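Local structure of GGDEF and EAL domain-containing protein (Vibrio cholerae O1 str. 2010EL-1786, 6PWK) at residues E240-Q250 with N272-F283; L301-V311 with A329-N339. The protein binds the second messenger c-di-GMP and probably acts as a membrane receptor that couples its level to cell adhesion and biofilm formation. All blocks are in the same frame, centred on the assembly; numbering follows the deposited sequence.

Interaction 1 (E240-Q250 with N272-F283). With MG (magnesium ion), chain E; C2E (9,9'-[(2R,3R,3aS,5S,7aR,9R,10R,10aS,12S,14aR)-3,5,10,12-tetrahydroxy-5,12-dioxidooctahydro-2H,7H-difuro[3,2-d:3',2'-j][1,3,7,9,2,8]tetraoxadiphosphacyclododecine-2,9-diyl]bis(2-amino-1,9-dihydro-6H-purin-6-one)), chain C.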
# COMPACT_ATOMS: atom_id res chain seq x y z
N GLU A 240 8.14 -10.04 5.77
CA GLU A 240 7.77 -9.16 4.66
C GLU A 240 6.26 -9.12 4.47
O GLU A 240 5.70 -8.06 4.15
CB GLU A 240 8.46 -9.62 3.38
CG GLU A 240 9.96 -9.39 3.37
CD GLU A 240 10.58 -9.61 2.00
OE1 GLU A 240 10.71 -10.78 1.58
OE2 GLU A 240 10.93 -8.61 1.34
N GLN A 241 5.59 -10.25 4.66
CA GLN A 241 4.13 -10.27 4.52
C GLN A 241 3.45 -9.47 5.62
O GLN A 241 2.34 -8.96 5.42
CB GLN A 241 3.62 -11.71 4.51
CG GLN A 241 2.43 -11.93 3.60
CD GLN A 241 2.80 -11.81 2.14
OE1 GLN A 241 3.85 -12.30 1.71
NE2 GLN A 241 1.95 -11.16 1.36
N LEU A 242 4.10 -9.33 6.77
CA LEU A 242 3.57 -8.56 7.88
C LEU A 242 4.19 -7.17 7.99
O LEU A 242 3.98 -6.49 8.99
CB LEU A 242 3.78 -9.33 9.19
CG LEU A 242 3.11 -10.70 9.29
CD1 LEU A 242 3.49 -11.39 10.60
CD2 LEU A 242 1.60 -10.59 9.16
N ASN A 243 4.95 -6.75 6.97
CA ASN A 243 5.59 -5.43 6.95
C ASN A 243 6.43 -5.21 8.20
O ASN A 243 6.40 -4.14 8.82
CB ASN A 243 4.56 -4.32 6.78
CG ASN A 243 3.76 -4.45 5.50
OD1 ASN A 243 4.25 -4.13 4.41
ND2 ASN A 243 2.53 -4.92 5.62
N ALA A 244 7.20 -6.23 8.58
CA ALA A 244 8.03 -6.17 9.78
C ALA A 244 9.49 -6.51 9.51
O ALA A 244 10.28 -6.60 10.46
CB ALA A 244 7.48 -7.09 10.87
N SER A 245 9.88 -6.71 8.25
CA SER A 245 11.26 -7.08 7.94
C SER A 245 12.24 -5.95 8.25
O SER A 245 13.42 -6.22 8.48
CB SER A 245 11.39 -7.49 6.48
OG SER A 245 11.21 -6.39 5.61
N HIS A 246 11.78 -4.70 8.27
CA HIS A 246 12.68 -3.59 8.58
C HIS A 246 13.13 -3.64 10.04
O HIS A 246 14.21 -3.15 10.36
CB HIS A 246 12.02 -2.25 8.26
CG HIS A 246 10.81 -1.96 9.08
ND1 HIS A 246 9.56 -2.45 8.77
CD2 HIS A 246 10.65 -1.21 10.20
CE1 HIS A 246 8.68 -2.02 9.66
NE2 HIS A 246 9.32 -1.27 10.54
N ILE A 247 12.32 -4.22 10.93
CA ILE A 247 12.77 -4.45 12.30
C ILE A 247 13.97 -5.39 12.30
O ILE A 247 14.95 -5.17 13.01
CB ILE A 247 11.63 -5.00 13.17
CG1 ILE A 247 10.57 -3.93 13.42
CG2 ILE A 247 12.16 -5.55 14.48
CD1 ILE A 247 9.41 -3.98 12.45
N PHE A 248 13.90 -6.44 11.48
CA PHE A 248 15.00 -7.40 11.40
C PHE A 248 16.22 -6.78 10.73
O PHE A 248 17.35 -6.99 11.19
CB PHE A 248 14.53 -8.64 10.64
CG PHE A 248 15.63 -9.56 10.23
CD1 PHE A 248 16.23 -10.41 11.15
CD2 PHE A 248 16.07 -9.60 8.91
CE1 PHE A 248 17.24 -11.26 10.77
CE2 PHE A 248 17.08 -10.45 8.53
CZ PHE A 248 17.67 -11.28 9.46
N ASP A 249 16.03 -6.01 9.66
CA ASP A 249 17.16 -5.41 8.97
C ASP A 249 17.83 -4.34 9.83
O ASP A 249 19.06 -4.21 9.81
CB ASP A 249 16.71 -4.82 7.63
CG ASP A 249 16.61 -5.87 6.54
OD1 ASP A 249 17.26 -6.92 6.67
OD2 ASP A 249 15.88 -5.63 5.55
N GLN A 250 17.05 -3.57 10.58
CA GLN A 250 17.64 -2.55 11.44
C GLN A 250 18.47 -3.18 12.55
O GLN A 250 19.50 -2.62 12.96
CB GLN A 250 16.55 -1.65 12.02
CG GLN A 250 15.98 -0.66 11.01
CD GLN A 250 14.68 -0.04 11.46
OE1 GLN A 250 13.81 0.27 10.65
NE2 GLN A 250 14.53 0.14 12.77
N ASN A 272 22.66 -7.83 3.60
CA ASN A 272 21.46 -8.08 2.81
C ASN A 272 20.29 -7.25 3.34
O ASN A 272 20.11 -7.10 4.55
CB ASN A 272 21.09 -9.56 2.83
CG ASN A 272 22.11 -10.43 2.13
OD1 ASN A 272 22.15 -10.48 0.90
ND2 ASN A 272 22.93 -11.13 2.91
N ILE A 273 19.49 -6.71 2.42
CA ILE A 273 18.31 -5.93 2.76
C ILE A 273 17.11 -6.55 2.06
O ILE A 273 17.16 -6.80 0.85
CB ILE A 273 18.46 -4.45 2.35
CG1 ILE A 273 19.73 -3.85 2.95
CG2 ILE A 273 17.24 -3.65 2.77
CD1 ILE A 273 19.73 -3.78 4.47
N ALA A 274 16.04 -6.80 2.81
CA ALA A 274 14.83 -7.35 2.21
C ALA A 274 14.08 -6.26 1.45
O ALA A 274 14.25 -5.06 1.69
CB ALA A 274 13.93 -7.96 3.28
N GLN A 275 13.24 -6.69 0.50
CA GLN A 275 12.48 -5.74 -0.30
C GLN A 275 11.45 -5.01 0.55
O GLN A 275 11.26 -3.79 0.40
CB GLN A 275 11.81 -6.44 -1.47
CG GLN A 275 10.88 -5.55 -2.28
CD GLN A 275 10.45 -6.17 -3.60
OE1 GLN A 275 11.12 -7.06 -4.12
NE2 GLN A 275 9.34 -5.69 -4.14
N GLY A 276 10.77 -5.73 1.45
CA GLY A 276 9.77 -5.11 2.30
C GLY A 276 10.31 -4.03 3.20
O GLY A 276 9.54 -3.18 3.67
N SER A 277 11.61 -4.03 3.47
CA SER A 277 12.21 -2.97 4.28
C SER A 277 12.43 -1.71 3.45
O SER A 277 12.25 -0.59 3.96
CB SER A 277 13.53 -3.45 4.88
OG SER A 277 13.34 -4.64 5.62
N ILE A 278 12.80 -1.86 2.18
CA ILE A 278 13.10 -0.72 1.33
C ILE A 278 11.83 0.06 0.99
O ILE A 278 11.87 1.29 0.82
CB ILE A 278 13.86 -1.19 0.08
CG1 ILE A 278 15.35 -1.29 0.39
CG2 ILE A 278 13.60 -0.30 -1.12
CD1 ILE A 278 16.16 -1.96 -0.69
N SER A 279 10.69 -0.62 0.90
CA SER A 279 9.41 0.04 0.67
C SER A 279 8.81 0.64 1.93
O SER A 279 7.65 1.06 1.91
CB SER A 279 8.42 -0.95 0.03
OG SER A 279 8.31 -2.13 0.81
N GLN A 280 9.58 0.69 3.03
CA GLN A 280 9.13 1.30 4.27
C GLN A 280 9.81 2.66 4.42
O GLN A 280 11.03 2.70 4.68
CB GLN A 280 9.46 0.40 5.46
CG GLN A 280 8.31 0.21 6.44
CD GLN A 280 7.17 -0.61 5.87
OE1 GLN A 280 7.36 -1.39 4.94
NE2 GLN A 280 5.97 -0.42 6.42
N PRO A 281 9.10 3.77 4.27
CA PRO A 281 9.77 5.08 4.34
C PRO A 281 10.41 5.37 5.69
O PRO A 281 11.38 6.14 5.75
CB PRO A 281 8.64 6.07 4.03
CG PRO A 281 7.38 5.33 4.36
CD PRO A 281 7.66 3.90 4.00
N SER A 282 9.90 4.79 6.77
CA SER A 282 10.56 4.94 8.07
C SER A 282 11.94 4.29 8.05
O SER A 282 12.87 4.79 8.70
CB SER A 282 9.70 4.34 9.17
OG SER A 282 9.35 3.00 8.87
N PHE A 283 12.09 3.19 7.32
CA PHE A 283 13.40 2.55 7.19
C PHE A 283 14.35 3.41 6.36
O PHE A 283 15.56 3.41 6.62
CB PHE A 283 13.23 1.17 6.57
CG PHE A 283 14.52 0.42 6.39
CD1 PHE A 283 15.21 -0.08 7.48
CD2 PHE A 283 15.05 0.21 5.12
CE1 PHE A 283 16.40 -0.77 7.32
CE2 PHE A 283 16.23 -0.48 4.95
CZ PHE A 283 16.91 -0.97 6.05
MG MG E . 22.98 -11.64 -0.93
P1 C2E C . 21.64 -14.92 -0.35
O2P C2E C . 21.88 -13.46 -0.60
O1P C2E C . 21.70 -15.57 -1.71
O5' C2E C . 22.87 -15.60 0.49
C5' C2E C . 23.47 -16.74 -0.04
C4' C2E C . 22.81 -17.96 0.65
O4' C2E C . 23.24 -19.07 0.14
C3' C2E C . 23.23 -18.05 2.13
O3' C2E C . 22.39 -18.92 2.72
C2' C2E C . 24.60 -18.74 1.99
O2' C2E C . 25.03 -19.32 3.29
C1' C2E C . 24.26 -19.72 1.20
N9 C2E C . 25.24 -20.40 0.39
C8 C2E C . 26.25 -19.51 0.48
N7 C2E C . 27.28 -20.00 -0.26
C5 C2E C . 26.90 -21.16 -0.80
C6 C2E C . 27.57 -22.19 -1.72
O6 C2E C . 28.68 -22.04 -2.11
N1 C2E C . 26.85 -23.35 -2.13
C2 C2E C . 25.50 -23.59 -1.69
N2 C2E C . 24.72 -24.77 -2.08
N3 C2E C . 24.89 -22.60 -0.83
C4 C2E C . 25.63 -21.38 -0.40
P11 C2E C . 21.72 -18.31 4.11
O21 C2E C . 22.62 -18.08 5.29
O11 C2E C . 20.71 -19.34 4.57
O5A C2E C . 20.90 -17.00 3.53
C5A C2E C . 19.75 -17.35 2.81
C4A C2E C . 19.01 -16.14 2.42
O4A C2E C . 18.52 -15.56 3.48
C3A C2E C . 20.05 -15.03 1.69
O3A C2E C . 20.12 -15.28 0.21
C2A C2E C . 19.56 -13.93 1.91
O2A C2E C . 18.59 -13.56 0.82
C1A C2E C . 18.80 -14.09 3.34
N91 C2E C . 19.55 -13.64 4.32
C81 C2E C . 20.57 -14.24 4.96
N71 C2E C . 21.01 -13.36 5.88
C51 C2E C . 20.28 -12.26 5.79
C61 C2E C . 20.31 -10.95 6.57
O61 C2E C . 21.11 -10.82 7.42
N11 C2E C . 19.39 -9.89 6.27
C21 C2E C . 18.41 -10.07 5.24
N21 C2E C . 17.47 -9.00 4.94
N31 C2E C . 18.39 -11.33 4.50
C41 C2E C . 19.35 -12.42 4.81
O HOH W 1 13.28 -9.16 -0.42
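Asp249 takes the hydroxyl of Ser277 at OD2, with OG 2.7 Å from OD2 and above the carboxylate plane. The carboxylate of Asp249 works in two directions. The same OD2 takes the backbone N of Ala274 on its syn side, a little out of the carboxylate plane, at 3.0 Å from N to OD2. Its OD1 receives the amino group N21 of a guanine of the bound c-di-GMP at 2.7 Å, in a fairly straight bond of 163°. Ser245 extends the chain of hydroxyls: its OG donates to OG of Ser277, 2.8 Å away. A chi1 of 69° sets OG of Ser245 between its own backbone N and carbonyl carbon, where it faces Ser277.

Glu240 grips the start of helix 275-278. Its OE2 accepts N of Gly276 through the anti lone pair, at 2.9 Å. A water that donates to OE2 also accepts from N of Gln275. The end of Glu240 also lies beside CB of Ala274.

Outward from these bonds the contact is packing. CG of Gln280 sits over one face of the His246 ring, 4.1 Å from its centroid, a CH-pi contact. Gln250 runs along the edge of the Phe283 ring, its amide nearly coplanar with it, and OE1 of Gln250 comes 3.5 Å from CD1 of Phe283. CB of His246 and CB of Asp249 approach the same ring obliquely. Phe248 brings CE2 to the guanine and meets Phe235 edge-to-face.

The two donors on OD2 would restrain rotation of the Asp249 carboxylate and hold OD1 toward the guanine. Ser277 would thus act from behind as a second-shell residue, while Ala274 both binds OD2 and lines the pocket itself.

Interaction 2 (L301-V311 with A329-N339). With MG (magnesium ion), chain E; C2E (9,9'-[(2R,3R,3aS,5S,7aR,9R,10R,10aS,12S,14aR)-3,5,10,12-tetrahydroxy-5,12-dioxidooctahydro-2H,7H-difuro[3,2-d:3',2'-j][1,3,7,9,2,8]tetraoxadiphosphacyclododecine-2,9-diyl]bis(2-amino-1,9-dihydro-6H-purin-6-one)), chain C.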
# COMPACT_ATOMS: atom_id res chain seq x y z
N LEU A 301 30.57 -0.28 4.44
CA LEU A 301 29.24 -0.88 4.41
C LEU A 301 28.76 -0.97 2.97
O LEU A 301 28.62 0.06 2.29
CB LEU A 301 28.25 -0.08 5.25
CG LEU A 301 28.36 -0.20 6.77
CD1 LEU A 301 27.40 0.77 7.45
CD2 LEU A 301 28.08 -1.62 7.22
N HIS A 302 28.50 -2.19 2.51
CA HIS A 302 27.86 -2.44 1.22
C HIS A 302 26.47 -2.99 1.49
O HIS A 302 26.32 -3.99 2.20
CB HIS A 302 28.67 -3.42 0.38
CG HIS A 302 29.98 -2.88 -0.11
ND1 HIS A 302 30.82 -3.59 -0.94
CD2 HIS A 302 30.59 -1.69 0.11
CE1 HIS A 302 31.89 -2.86 -1.21
NE2 HIS A 302 31.77 -1.71 -0.58
N PHE A 303 25.45 -2.34 0.93
CA PHE A 303 24.07 -2.77 1.10
C PHE A 303 23.65 -3.60 -0.10
O PHE A 303 23.60 -3.09 -1.23
CB PHE A 303 23.14 -1.57 1.30
CG PHE A 303 23.30 -0.90 2.63
CD1 PHE A 303 22.67 -1.41 3.76
CD2 PHE A 303 24.09 0.23 2.77
CE1 PHE A 303 22.82 -0.80 4.99
CE2 PHE A 303 24.25 0.84 4.00
CZ PHE A 303 23.61 0.33 5.11
N GLU A 304 23.36 -4.88 0.13
CA GLU A 304 23.00 -5.80 -0.94
C GLU A 304 21.49 -5.74 -1.14
O GLU A 304 20.72 -6.17 -0.27
CB GLU A 304 23.46 -7.22 -0.60
CG GLU A 304 23.79 -8.05 -1.82
CD GLU A 304 24.89 -9.06 -1.56
OE1 GLU A 304 24.58 -10.23 -1.25
OE2 GLU A 304 26.08 -8.69 -1.67
N ILE A 305 21.07 -5.22 -2.28
CA ILE A 305 19.66 -4.99 -2.60
C ILE A 305 19.23 -6.01 -3.64
O ILE A 305 19.91 -6.15 -4.67
CB ILE A 305 19.43 -3.55 -3.11
CG1 ILE A 305 19.89 -2.54 -2.06
CG2 ILE A 305 17.97 -3.35 -3.46
CD1 ILE A 305 19.84 -1.11 -2.53
N PRO A 306 18.13 -6.73 -3.43
CA PRO A 306 17.69 -7.71 -4.43
C PRO A 306 17.30 -7.04 -5.73
O PRO A 306 16.83 -5.90 -5.76
CB PRO A 306 16.49 -8.39 -3.76
CG PRO A 306 16.61 -8.06 -2.30
CD PRO A 306 17.25 -6.71 -2.25
N GLU A 307 17.50 -7.78 -6.83
CA GLU A 307 17.15 -7.24 -8.15
C GLU A 307 15.66 -6.93 -8.24
O GLU A 307 15.27 -6.00 -8.96
CB GLU A 307 17.57 -8.23 -9.24
CG GLU A 307 17.13 -7.84 -10.64
CD GLU A 307 17.77 -8.69 -11.71
OE1 GLU A 307 18.81 -8.27 -12.27
OE2 GLU A 307 17.24 -9.78 -12.00
N GLY A 308 14.82 -7.68 -7.52
CA GLY A 308 13.40 -7.40 -7.54
C GLY A 308 13.05 -6.00 -7.07
O GLY A 308 12.04 -5.44 -7.50
N CYS A 309 13.87 -5.43 -6.19
CA CYS A 309 13.63 -4.05 -5.75
C CYS A 309 13.76 -3.08 -6.91
O CYS A 309 12.91 -2.21 -7.11
CB CYS A 309 14.61 -3.68 -4.64
SG CYS A 309 14.18 -4.27 -3.01
N PHE A 310 14.84 -3.21 -7.69
CA PHE A 310 15.12 -2.22 -8.73
C PHE A 310 14.07 -2.24 -9.83
O PHE A 310 13.77 -1.19 -10.42
CB PHE A 310 16.51 -2.47 -9.32
CG PHE A 310 17.63 -2.21 -8.36
CD1 PHE A 310 18.15 -0.93 -8.21
CD2 PHE A 310 18.18 -3.24 -7.62
CE1 PHE A 310 19.19 -0.69 -7.33
CE2 PHE A 310 19.22 -3.00 -6.74
CZ PHE A 310 19.73 -1.73 -6.60
N VAL A 311 13.49 -3.40 -10.13
CA VAL A 311 12.54 -3.48 -11.24
C VAL A 311 11.10 -3.33 -10.78
O VAL A 311 10.25 -2.89 -11.56
CB VAL A 311 12.74 -4.80 -12.02
CG1 VAL A 311 14.18 -5.28 -11.91
CG2 VAL A 311 11.77 -5.88 -11.56
N ALA A 329 28.21 5.43 2.14
CA ALA A 329 28.14 4.00 1.93
C ALA A 329 27.87 3.72 0.45
O ALA A 329 27.85 4.64 -0.38
CB ALA A 329 27.09 3.37 2.85
N ASP A 330 27.64 2.45 0.12
CA ASP A 330 27.37 2.07 -1.26
C ASP A 330 26.45 0.85 -1.25
O ASP A 330 26.09 0.32 -0.19
CB ASP A 330 28.66 1.80 -2.03
CG ASP A 330 28.55 2.17 -3.49
OD1 ASP A 330 27.42 2.21 -4.01
OD2 ASP A 330 29.60 2.42 -4.12
N PHE A 331 26.09 0.39 -2.45
CA PHE A 331 25.11 -0.68 -2.58
C PHE A 331 25.42 -1.53 -3.80
O PHE A 331 26.15 -1.11 -4.71
CB PHE A 331 23.68 -0.12 -2.68
CG PHE A 331 23.45 0.74 -3.89
CD1 PHE A 331 22.98 0.19 -5.07
CD2 PHE A 331 23.71 2.10 -3.85
CE1 PHE A 331 22.77 0.98 -6.19
CE2 PHE A 331 23.50 2.89 -4.96
CZ PHE A 331 23.03 2.33 -6.13
N GLY A 332 24.84 -2.73 -3.82
CA GLY A 332 24.97 -3.64 -4.94
C GLY A 332 23.67 -4.40 -5.17
O GLY A 332 22.70 -4.22 -4.44
N VAL A 333 23.69 -5.24 -6.20
CA VAL A 333 22.53 -6.03 -6.61
C VAL A 333 22.78 -7.48 -6.25
O VAL A 333 23.89 -7.99 -6.41
CB VAL A 333 22.24 -5.87 -8.11
CG1 VAL A 333 20.93 -6.56 -8.48
CG2 VAL A 333 22.19 -4.40 -8.49
N ASP A 334 21.74 -8.16 -5.75
CA ASP A 334 21.89 -9.49 -5.18
C ASP A 334 21.48 -10.61 -6.14
O ASP A 334 22.25 -11.56 -6.33
CB ASP A 334 21.08 -9.59 -3.88
CG ASP A 334 21.62 -10.66 -2.94
OD1 ASP A 334 22.59 -11.35 -3.31
OD2 ASP A 334 21.07 -10.80 -1.83
N ASN A 335 20.29 -10.53 -6.73
CA ASN A 335 19.82 -11.54 -7.67
C ASN A 335 20.05 -11.13 -9.11
O ASN A 335 19.17 -11.28 -9.96
CB ASN A 335 18.34 -11.84 -7.43
CG ASN A 335 18.10 -12.67 -6.19
OD1 ASN A 335 18.96 -13.44 -5.77
ND2 ASN A 335 16.93 -12.51 -5.58
N TYR A 336 21.24 -10.60 -9.41
CA TYR A 336 21.51 -10.03 -10.72
C TYR A 336 21.36 -11.07 -11.82
O TYR A 336 21.95 -12.15 -11.76
CB TYR A 336 22.91 -9.43 -10.74
CG TYR A 336 23.29 -8.87 -12.09
CD1 TYR A 336 22.53 -7.87 -12.67
CD2 TYR A 336 24.40 -9.34 -12.78
CE1 TYR A 336 22.86 -7.35 -13.90
CE2 TYR A 336 24.74 -8.83 -14.02
CZ TYR A 336 23.97 -7.83 -14.57
OH TYR A 336 24.29 -7.30 -15.80
N GLY A 337 20.57 -10.73 -12.84
CA GLY A 337 20.37 -11.58 -13.98
C GLY A 337 19.12 -12.43 -13.94
O GLY A 337 18.79 -13.06 -14.95
N ARG A 338 18.40 -12.46 -12.81
CA ARG A 338 17.21 -13.29 -12.74
C ARG A 338 16.08 -12.70 -13.57
O ARG A 338 15.29 -13.44 -14.17
CB ARG A 338 16.77 -13.46 -11.28
CG ARG A 338 15.66 -14.47 -11.09
CD ARG A 338 15.33 -14.66 -9.62
NE ARG A 338 16.37 -15.38 -8.90
CZ ARG A 338 16.32 -15.66 -7.60
NH1 ARG A 338 15.28 -15.28 -6.88
NH2 ARG A 338 17.32 -16.32 -7.02
N ASN A 339 15.99 -11.37 -13.63
CA ASN A 339 15.01 -10.70 -14.48
C ASN A 339 15.70 -10.18 -15.74
O ASN A 339 15.80 -8.98 -15.99
CB ASN A 339 14.32 -9.58 -13.71
CG ASN A 339 13.55 -10.10 -12.50
OD1 ASN A 339 13.81 -9.69 -11.37
ND2 ASN A 339 12.61 -10.99 -12.75
MG MG E . 22.98 -11.64 -0.93
P1 C2E C . 21.64 -14.92 -0.35
O2P C2E C . 21.88 -13.46 -0.60
O1P C2E C . 21.70 -15.57 -1.71
O5' C2E C . 22.87 -15.60 0.49
C5' C2E C . 23.47 -16.74 -0.04
C4' C2E C . 22.81 -17.96 0.65
O4' C2E C . 23.24 -19.07 0.14
C3' C2E C . 23.23 -18.05 2.13
O3' C2E C . 22.39 -18.92 2.72
C2' C2E C . 24.60 -18.74 1.99
O2' C2E C . 25.03 -19.32 3.29
C1' C2E C . 24.26 -19.72 1.20
N9 C2E C . 25.24 -20.40 0.39
C8 C2E C . 26.25 -19.51 0.48
N7 C2E C . 27.28 -20.00 -0.26
C5 C2E C . 26.90 -21.16 -0.80
C6 C2E C . 27.57 -22.19 -1.72
O6 C2E C . 28.68 -22.04 -2.11
N1 C2E C . 26.85 -23.35 -2.13
C2 C2E C . 25.50 -23.59 -1.69
N2 C2E C . 24.72 -24.77 -2.08
N3 C2E C . 24.89 -22.60 -0.83
C4 C2E C . 25.63 -21.38 -0.40
P11 C2E C . 21.72 -18.31 4.11
O21 C2E C . 22.62 -18.08 5.29
O11 C2E C . 20.71 -19.34 4.57
O5A C2E C . 20.90 -17.00 3.53
C5A C2E C . 19.75 -17.35 2.81
C4A C2E C . 19.01 -16.14 2.42
O4A C2E C . 18.52 -15.56 3.48
C3A C2E C . 20.05 -15.03 1.69
O3A C2E C . 20.12 -15.28 0.21
C2A C2E C . 19.56 -13.93 1.91
O2A C2E C . 18.59 -13.56 0.82
C1A C2E C . 18.80 -14.09 3.34
N91 C2E C . 19.55 -13.64 4.32
C81 C2E C . 20.57 -14.24 4.96
N71 C2E C . 21.01 -13.36 5.88
C51 C2E C . 20.28 -12.26 5.79
C61 C2E C . 20.31 -10.95 6.57
O61 C2E C . 21.11 -10.82 7.42
N11 C2E C . 19.39 -9.89 6.27
C21 C2E C . 18.41 -10.07 5.24
N21 C2E C . 17.47 -9.00 4.94
N31 C2E C . 18.39 -11.33 4.50
C41 C2E C . 19.35 -12.42 4.81
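Two neighbouring parallel strands of the TIM-like barrel of the EAL domain, 301-305 and 330-333, meet here and carry two magnesium ligands at their C-terminal ends. Helical segments lie between the strands in the chain, so the connection is a beta-alpha-beta crossover. Phe303 N donates to Asp330 O, and Gly332 N to Phe303 O. Ile305 N donates to Gly332 O, and Asp334 N to Ile305 O. The bond from Asp330 N to Leu301 O is weak.

Glu304 and Asp334 approach the metal from adjacent strands, their side chains crossing at about a right angle. OE1 of Glu304 binds magnesium at 2.2 Å. Asp334 is bidentate, with OD1 at 2.4 Å and OD2 at 2.3 Å from the metal. The phosphate oxygen O2P of c-di-GMP is a further ligand. OE2 of Glu304 turns to Lys355 and Tyr353, which would steady the carboxylate.

The face bearing Phe303, Phe331, Ile305 and Val333 packs against helices. CD1 of Ile305 meets CB of Phe331. Phe310, from helix 307-312, crosses Phe331 and Val333, with its CE2 3.7 Å from CG2 of Val333. CE2 of Phe303 touches CB of Ala329 at the ring edge.

Glu307 reaches the type II beta turn from Asn335 to Arg338. Its CG lies opposite the backbone N (chi1 175°) and the chain stays extended, which carries the carboxylate to the turn. OE1 accepts N of Gly337 on its syn side but well out of the carboxylate plane, and also bonds Tyr345. OE2 accepts N of Asn339 nearly along the C-O bond, at 2.6 Å from N to OE2.

How the interactions relate
Interactions 1 and 2 follow one another along the chain, both within the EAL domain, their centres about 15 Å apart, and they meet at the magnesium site. Asn272 of interaction 1 and Glu304 and Asp334 of interaction 2 bind the same ion; Glu218 also binds it. The backbone joins them too: Ile273 N lies 3.0 Å from Glu304 O, a probable hydrogen bond just past the end of strand 269-272. Both contacts reach one c-di-GMP molecule at different points. Asp249 bonds a guanine of the ligand, whereas Asn272, Glu304 and Asp334 meet its phosphate oxygen O2P through the magnesium.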